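Type VI secretion system component (Escherichia coli O6, PDB 2P5Z) is a component of the type VI secretion system that resembles the phage tail proteins gp27 and gp5, although its own activity is not established. Local coordinates at residues L233-S238 / P336-K341; Y306-A311 / T363-S368; L326-Q331 / V343-V348. One frame throughout, in Å; residues are numbered along the deposited sequence.

Interaction 1. Residues L233-S238 / P336-K341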
# COMPACT_ATOMS: atom_id res chain seq x y z
N LEU A 233 22.52 21.48 -8.96
CA LEU A 233 21.60 21.15 -10.04
C LEU A 233 21.81 19.74 -10.57
O LEU A 233 22.95 19.30 -10.75
CB LEU A 233 21.70 22.15 -11.18
CG LEU A 233 21.45 23.63 -10.86
CD1 LEU A 233 21.37 24.46 -12.13
CD2 LEU A 233 20.20 23.83 -10.02
N ASN A 234 20.69 19.05 -10.79
CA ASN A 234 20.71 17.68 -11.30
C ASN A 234 19.43 17.31 -12.09
O ASN A 234 18.39 17.97 -11.96
CB ASN A 234 20.96 16.70 -10.17
CG ASN A 234 19.83 16.66 -9.18
OD1 ASN A 234 18.97 15.79 -9.24
ND2 ASN A 234 19.82 17.61 -8.24
N THR A 235 19.54 16.28 -12.92
CA THR A 235 18.46 15.89 -13.80
C THR A 235 18.19 14.43 -13.66
O THR A 235 19.03 13.68 -13.16
CB THR A 235 18.82 16.04 -15.27
OG1 THR A 235 19.86 15.12 -15.57
CG2 THR A 235 19.21 17.47 -15.65
N ALA A 236 17.01 14.02 -14.12
CA ALA A 236 16.61 12.62 -14.13
C ALA A 236 15.67 12.42 -15.30
O ALA A 236 14.77 13.23 -15.53
CB ALA A 236 15.92 12.23 -12.82
N TYR A 237 15.91 11.36 -16.06
CA TYR A 237 15.13 11.08 -17.25
C TYR A 237 14.88 9.62 -17.24
O TYR A 237 15.78 8.83 -16.93
CB TYR A 237 15.87 11.45 -18.52
CG TYR A 237 16.07 12.92 -18.75
CD1 TYR A 237 17.15 13.60 -18.19
CD2 TYR A 237 15.21 13.63 -19.57
CE1 TYR A 237 17.35 14.96 -18.42
CE2 TYR A 237 15.41 14.99 -19.81
CZ TYR A 237 16.47 15.64 -19.22
OH TYR A 237 16.65 16.98 -19.46
N SER A 238 13.66 9.24 -17.55
CA SER A 238 13.27 7.86 -17.41
C SER A 238 12.61 7.39 -18.68
O SER A 238 12.38 8.18 -19.60
CB SER A 238 12.32 7.70 -16.22
OG SER A 238 12.45 6.40 -15.67
N PRO A 336 23.67 22.73 -16.56
CA PRO A 336 23.09 22.03 -17.71
C PRO A 336 22.11 22.87 -18.55
O PRO A 336 21.53 23.83 -18.05
CB PRO A 336 22.37 20.84 -17.06
CG PRO A 336 23.16 20.57 -15.83
CD PRO A 336 23.58 21.92 -15.33
N ALA A 337 21.97 22.47 -19.82
CA ALA A 337 21.29 23.26 -20.85
C ALA A 337 19.84 23.63 -20.53
O ALA A 337 19.43 24.76 -20.80
CB ALA A 337 21.37 22.55 -22.21
N VAL A 338 19.10 22.69 -19.94
CA VAL A 338 17.69 22.87 -19.58
C VAL A 338 17.46 24.01 -18.61
O VAL A 338 16.50 24.77 -18.75
CB VAL A 338 17.06 21.59 -18.98
CG1 VAL A 338 16.40 20.75 -20.06
CG2 VAL A 338 18.09 20.77 -18.19
N PHE A 339 18.35 24.14 -17.63
CA PHE A 339 18.26 25.19 -16.61
C PHE A 339 18.54 26.58 -17.17
O PHE A 339 18.15 27.59 -16.58
CB PHE A 339 19.24 24.92 -15.48
CG PHE A 339 18.94 23.70 -14.67
CD1 PHE A 339 18.02 23.74 -13.63
CD2 PHE A 339 19.62 22.50 -14.91
CE1 PHE A 339 17.76 22.61 -12.87
CE2 PHE A 339 19.37 21.37 -14.15
CZ PHE A 339 18.44 21.42 -13.13
N ARG A 340 19.25 26.64 -18.30
CA ARG A 340 19.48 27.92 -18.96
C ARG A 340 18.28 28.32 -19.82
O ARG A 340 18.00 29.51 -19.95
CB ARG A 340 20.79 27.90 -19.76
CG ARG A 340 22.06 27.76 -18.89
CD ARG A 340 23.33 28.26 -19.60
NE ARG A 340 23.55 27.59 -20.88
CZ ARG A 340 24.27 26.48 -21.03
NH1 ARG A 340 24.86 25.91 -19.98
NH2 ARG A 340 24.41 25.95 -22.24
N LYS A 341 17.58 27.32 -20.37
CA LYS A 341 16.34 27.55 -21.15
C LYS A 341 15.22 28.14 -20.30
O LYS A 341 14.46 28.99 -20.75
CB LYS A 341 15.81 26.26 -21.78
CG LYS A 341 16.81 25.43 -22.56
CD LYS A 341 17.17 26.03 -23.91
CE LYS A 341 18.18 25.14 -24.62
NZ LYS A 341 18.54 25.71 -25.94
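Leu233 and Phe339 form the close-packed half of this contact, meeting from opposite directions. The CD1 methyl of Leu233 stands 3.7 Å from the centroid of the Phe339 ring and 17° from its normal, a CH-pi contact displaced toward CG. The other branch, Leu233 CD2, is 3.9 Å from Phe339 CE1. At the ring edge, close to its plane, Asn234 O comes to 3.6 Å from Phe339 CZ, while Pro336 O also lies at the edge. With chi1 at -66°, Phe339 CG sits beside its backbone N, and the ring is carried from helix 337-341 toward strand 230-237. This short helix joins strands 326-330 and 343-353 in the gp27-like hub domain; the axes of residues 233-237 and 337-341 make an angle of 107° and approach to 9.9 Å. Packing is looser further along the strand: Thr235 CG2 is 4.2 Å from Phe339 CE2, an oblique approach, and Tyr237 OH reaches Val338 CG1 at 3.8 Å. The hydroxyl of Thr235 is engaged by His96 N of the second subunit, whose strand extends this sheet. On the helix, Ala337, Arg340 and Lys341 are solvent-exposed and stay clear of the strand.

Interaction 2. Residues Y306-A311 / T363-S368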
# COMPACT_ATOMS: atom_id res chain seq x y z
N TYR A 306 2.72 12.20 -19.47
CA TYR A 306 3.86 11.30 -19.68
C TYR A 306 5.16 12.07 -19.84
O TYR A 306 6.18 11.69 -19.26
CB TYR A 306 3.65 10.38 -20.89
CG TYR A 306 2.79 9.17 -20.60
CD1 TYR A 306 2.87 8.51 -19.36
CD2 TYR A 306 1.91 8.65 -21.56
CE1 TYR A 306 2.08 7.40 -19.08
CE2 TYR A 306 1.12 7.54 -21.29
CZ TYR A 306 1.21 6.91 -20.05
OH TYR A 306 0.44 5.81 -19.79
N LEU A 307 5.10 13.17 -20.59
CA LEU A 307 6.22 14.09 -20.75
C LEU A 307 6.62 14.74 -19.41
O LEU A 307 7.81 14.94 -19.14
CB LEU A 307 5.87 15.15 -21.79
CG LEU A 307 6.33 14.97 -23.25
CD1 LEU A 307 6.51 13.51 -23.69
CD2 LEU A 307 5.41 15.71 -24.23
N ASN A 308 5.63 15.03 -18.56
CA ASN A 308 5.87 15.55 -17.22
C ASN A 308 6.77 14.65 -16.37
O ASN A 308 7.70 15.13 -15.73
CB ASN A 308 4.55 15.84 -16.47
CG ASN A 308 4.07 17.28 -16.66
OD1 ASN A 308 4.08 18.08 -15.72
ND2 ASN A 308 3.66 17.63 -17.88
N GLU A 309 6.51 13.35 -16.38
CA GLU A 309 7.27 12.45 -15.52
C GLU A 309 8.49 11.83 -16.21
O GLU A 309 9.19 11.02 -15.64
CB GLU A 309 6.36 11.37 -14.95
CG GLU A 309 5.54 10.66 -16.00
CD GLU A 309 4.50 9.72 -15.41
OE1 GLU A 309 4.50 8.53 -15.81
OE2 GLU A 309 3.69 10.16 -14.57
N GLN A 310 8.73 12.24 -17.45
CA GLN A 310 9.85 11.76 -18.26
C GLN A 310 11.13 12.53 -17.96
O GLN A 310 12.23 12.06 -18.23
CB GLN A 310 9.53 11.93 -19.74
CG GLN A 310 10.23 10.95 -20.66
CD GLN A 310 10.14 11.34 -22.12
OE1 GLN A 310 10.34 10.51 -23.01
NE2 GLN A 310 9.84 12.61 -22.38
N ALA A 311 10.98 13.75 -17.43
CA ALA A 311 12.13 14.61 -17.20
C ALA A 311 12.00 15.36 -15.89
O ALA A 311 11.34 16.40 -15.83
CB ALA A 311 12.27 15.59 -18.34
N THR A 363 11.97 20.47 -6.97
CA THR A 363 11.79 19.65 -8.18
C THR A 363 11.25 20.59 -9.24
O THR A 363 10.73 21.65 -8.90
CB THR A 363 10.84 18.44 -7.97
OG1 THR A 363 9.54 18.92 -7.60
CG2 THR A 363 11.34 17.52 -6.88
N ALA A 364 11.40 20.21 -10.51
CA ALA A 364 11.03 21.10 -11.60
C ALA A 364 10.87 20.36 -12.93
O ALA A 364 11.25 19.19 -13.06
CB ALA A 364 12.07 22.22 -11.75
N ILE A 365 10.31 21.04 -13.92
CA ILE A 365 10.21 20.46 -15.27
C ILE A 365 10.66 21.55 -16.23
O ILE A 365 10.57 22.73 -15.88
CB ILE A 365 8.74 19.93 -15.64
CG1 ILE A 365 7.71 21.08 -15.69
CG2 ILE A 365 8.28 18.77 -14.74
CD1 ILE A 365 6.46 20.75 -16.49
N PRO A 366 11.19 21.17 -17.41
CA PRO A 366 11.61 22.18 -18.38
C PRO A 366 10.44 23.01 -18.87
O PRO A 366 9.32 22.50 -18.92
CB PRO A 366 12.12 21.35 -19.56
CG PRO A 366 12.39 20.00 -19.02
CD PRO A 366 11.46 19.80 -17.88
N TYR A 367 10.70 24.27 -19.22
CA TYR A 367 9.76 25.04 -20.01
C TYR A 367 9.73 24.43 -21.41
O TYR A 367 10.75 23.96 -21.93
CB TYR A 367 10.18 26.50 -20.09
CG TYR A 367 9.07 27.43 -20.54
CD1 TYR A 367 8.19 27.97 -19.62
CD2 TYR A 367 8.91 27.77 -21.89
CE1 TYR A 367 7.17 28.82 -20.00
CE2 TYR A 367 7.88 28.63 -22.30
CZ TYR A 367 7.01 29.15 -21.34
OH TYR A 367 5.97 30.00 -21.67
N SER A 368 8.55 24.41 -22.01
CA SER A 368 8.37 23.91 -23.37
C SER A 368 7.16 24.61 -23.93
O SER A 368 6.32 25.09 -23.18
CB SER A 368 8.15 22.40 -23.38
OG SER A 368 8.16 21.88 -24.69
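The turn from helix 298-308 into strand 311-317, part of the phage-hub-like region, sets Asn308 and Ala311 against Ile365 and Pro366, at the end of the neighbouring antiparallel strand 359-366. The nearest CA atoms, those of Ala311 and Ile365, are 6.5 Å apart, and no hydrogen bond joins the two segments here. Ile365 and Ala311 supply the larger shares of the buried surface. With Ile365 CG1 between the backbone N and the carbonyl carbon, chi1 64°, the two branches part at CB: CD1 reaches the Asn308 amide while CG2 faces backbone oxygens. The terminal CD1 of Ile365 comes to 3.7 Å from Asn308 OD1, the two side chains crossing at a slant. The branch methyl, Ile365 CG2, lies 3.8 Å from Asn308 O and 4.0 Å from Ala311 O. Beside it, the Pro366 ring offers CD to the Ala311 methyl, with CB and CD 4.3 Å apart. Asn308 has its hydrogen bonds outside this pair of segments: ND2 donates to Glu304 O and Gly372 O, and OD1 accepts from Arg374 N. Three bonds therefore fix the rotation of the amide of this buried residue, with both its nitrogen and its oxygen satisfied. The chemistry implies a division of labour: Ile365 and Pro366 give the turn an apolar wall, while the polar fixing of Asn308 comes from its own helix and from Gly372 and Arg374.

Interaction 3. Residues L326-Q331 / V343-V348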
# COMPACT_ATOMS: atom_id res chain seq x y z
N LEU A 326 6.45 29.23 -10.15
CA LEU A 326 7.44 30.13 -10.74
C LEU A 326 8.20 29.49 -11.89
O LEU A 326 8.67 28.37 -11.78
CB LEU A 326 8.44 30.60 -9.69
CG LEU A 326 8.24 31.99 -9.09
CD1 LEU A 326 7.03 32.03 -8.16
CD2 LEU A 326 9.49 32.41 -8.35
N GLU A 327 8.30 30.22 -13.00
CA GLU A 327 9.24 29.88 -14.06
C GLU A 327 10.53 30.64 -13.80
O GLU A 327 10.53 31.87 -13.79
CB GLU A 327 8.70 30.25 -15.44
CG GLU A 327 9.54 29.72 -16.61
CD GLU A 327 10.31 30.82 -17.40
OE1 GLU A 327 10.27 30.77 -18.65
OE2 GLU A 327 10.95 31.71 -16.78
N ILE A 328 11.62 29.93 -13.56
CA ILE A 328 12.90 30.60 -13.37
C ILE A 328 13.93 30.17 -14.40
O ILE A 328 13.76 29.16 -15.08
CB ILE A 328 13.46 30.35 -11.96
CG1 ILE A 328 13.98 28.92 -11.84
CG2 ILE A 328 12.41 30.68 -10.90
CD1 ILE A 328 15.07 28.74 -10.85
N LYS A 329 14.99 30.96 -14.53
CA LYS A 329 16.15 30.55 -15.32
C LYS A 329 17.42 30.70 -14.52
O LYS A 329 17.43 31.34 -13.47
CB LYS A 329 16.23 31.28 -16.66
CG LYS A 329 15.50 32.62 -16.70
CD LYS A 329 14.82 32.87 -18.05
CE LYS A 329 15.80 32.80 -19.23
NZ LYS A 329 15.84 31.46 -19.91
N VAL A 330 18.49 30.06 -14.99
CA VAL A 330 19.76 30.04 -14.28
C VAL A 330 20.86 30.75 -15.09
O VAL A 330 20.98 30.53 -16.30
CB VAL A 330 20.18 28.58 -13.93
CG1 VAL A 330 21.48 28.54 -13.13
CG2 VAL A 330 19.09 27.90 -13.14
N GLN A 331 21.65 31.60 -14.42
CA GLN A 331 22.80 32.29 -15.03
C GLN A 331 23.91 31.34 -15.51
O GLN A 331 24.29 31.37 -16.69
CB GLN A 331 23.39 33.29 -14.03
CG GLN A 331 23.92 34.56 -14.69
CD GLN A 331 22.80 35.48 -15.17
OE1 GLN A 331 21.96 35.93 -14.37
NE2 GLN A 331 22.78 35.77 -16.47
N VAL A 343 13.05 26.77 -16.35
CA VAL A 343 12.41 25.61 -15.73
C VAL A 343 11.22 26.04 -14.90
O VAL A 343 11.21 27.14 -14.36
CB VAL A 343 13.39 24.74 -14.87
CG1 VAL A 343 14.66 24.42 -15.65
CG2 VAL A 343 13.73 25.40 -13.53
N LEU A 344 10.22 25.18 -14.83
CA LEU A 344 9.02 25.48 -14.06
C LEU A 344 9.10 24.70 -12.78
O LEU A 344 9.20 23.48 -12.82
CB LEU A 344 7.76 25.09 -14.83
CG LEU A 344 6.34 25.37 -14.30
CD1 LEU A 344 5.76 24.20 -13.51
CD2 LEU A 344 6.22 26.69 -13.53
N ILE A 345 9.04 25.41 -11.66
CA ILE A 345 9.11 24.77 -10.35
C ILE A 345 7.79 24.09 -10.04
O ILE A 345 6.75 24.75 -10.00
CB ILE A 345 9.36 25.80 -9.24
CG1 ILE A 345 10.56 26.70 -9.58
CG2 ILE A 345 9.49 25.09 -7.88
CD1 ILE A 345 11.91 25.98 -9.67
N THR A 346 7.85 22.78 -9.84
CA THR A 346 6.69 21.99 -9.48
C THR A 346 6.60 21.73 -7.98
O THR A 346 5.53 21.44 -7.48
CB THR A 346 6.67 20.64 -10.20
OG1 THR A 346 7.81 19.86 -9.79
CG2 THR A 346 6.70 20.84 -11.71
N GLY A 347 7.73 21.81 -7.27
CA GLY A 347 7.74 21.47 -5.86
C GLY A 347 8.97 21.99 -5.13
O GLY A 347 10.00 22.18 -5.75
N VAL A 348 8.83 22.29 -3.84
CA VAL A 348 9.96 22.63 -2.97
C VAL A 348 9.86 21.93 -1.60
O VAL A 348 8.77 21.77 -1.05
CB VAL A 348 10.16 24.16 -2.74
CG1 VAL A 348 10.40 24.91 -4.04
CG2 VAL A 348 8.98 24.76 -2.01
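The flat groups that meet between Leu326, Ile328, Val343 and Ile345 are peptides, joined by three backbone hydrogen bonds; above and below them, one face of the sheet bears Glu327 and Leu344 and the other Ile328 and Val343. Ile345 N donates to Leu326 O at 3.0 Å with an angle of 177° at the hydrogen. Val343 N reaches Ile328 O at 2.8 Å, also nearly straight, whereas the return bond from Ile328 N to Val343 O, 2.9 Å, is more bent at 152°. Ile328 and Val343 are thus an antiparallel hydrogen-bonded pair; Glu327 and Leu344 are a non-hydrogen-bonded one, where Glu327 CA makes a CA-H...O contact of 3.4 Å with Val343 O. The axes of residues 326-330 and 343-348 make an angle of 130°. On its other side, strand 326-330 has strand 209-214 as its parallel neighbour. Past the paired residues, Thr346 and Gly347 both face Thr363 in a classic beta bulge. On the apolar face, Ile328 CG1 touches Val343 CG2 at 3.9 Å and Ile345 CD1 at 4.2 Å. Leu344, with CG anti to its backbone N, brings CD2 to 3.4 Å from Leu326 O. Glu327, a buried residue, has a long, weak ion pair from OE1 to Arg210 NH2.

In the fold
Interactions 2 and 3 are buried, whereas interaction 1 is only partly so and borders the second subunit. Interaction 3 is the one built on backbone hydrogen bonds between adjacent strands; interactions 1 and 2 rest on side-chain packing, against an aromatic face in the former and, in the latter, of aliphatic groups against backbone carbonyls and an amide. They share elements: helix 337-341 of interaction 1 lies in the chain between the two strands of interaction 3, to which it is tied by Phe339 O with Val330 N, and strands 343-353 and 359-366 bind interactions 3 and 2 through Ile365 O and Leu344 N. Tyr237 packs on Ala311, linking interactions 1 and 2.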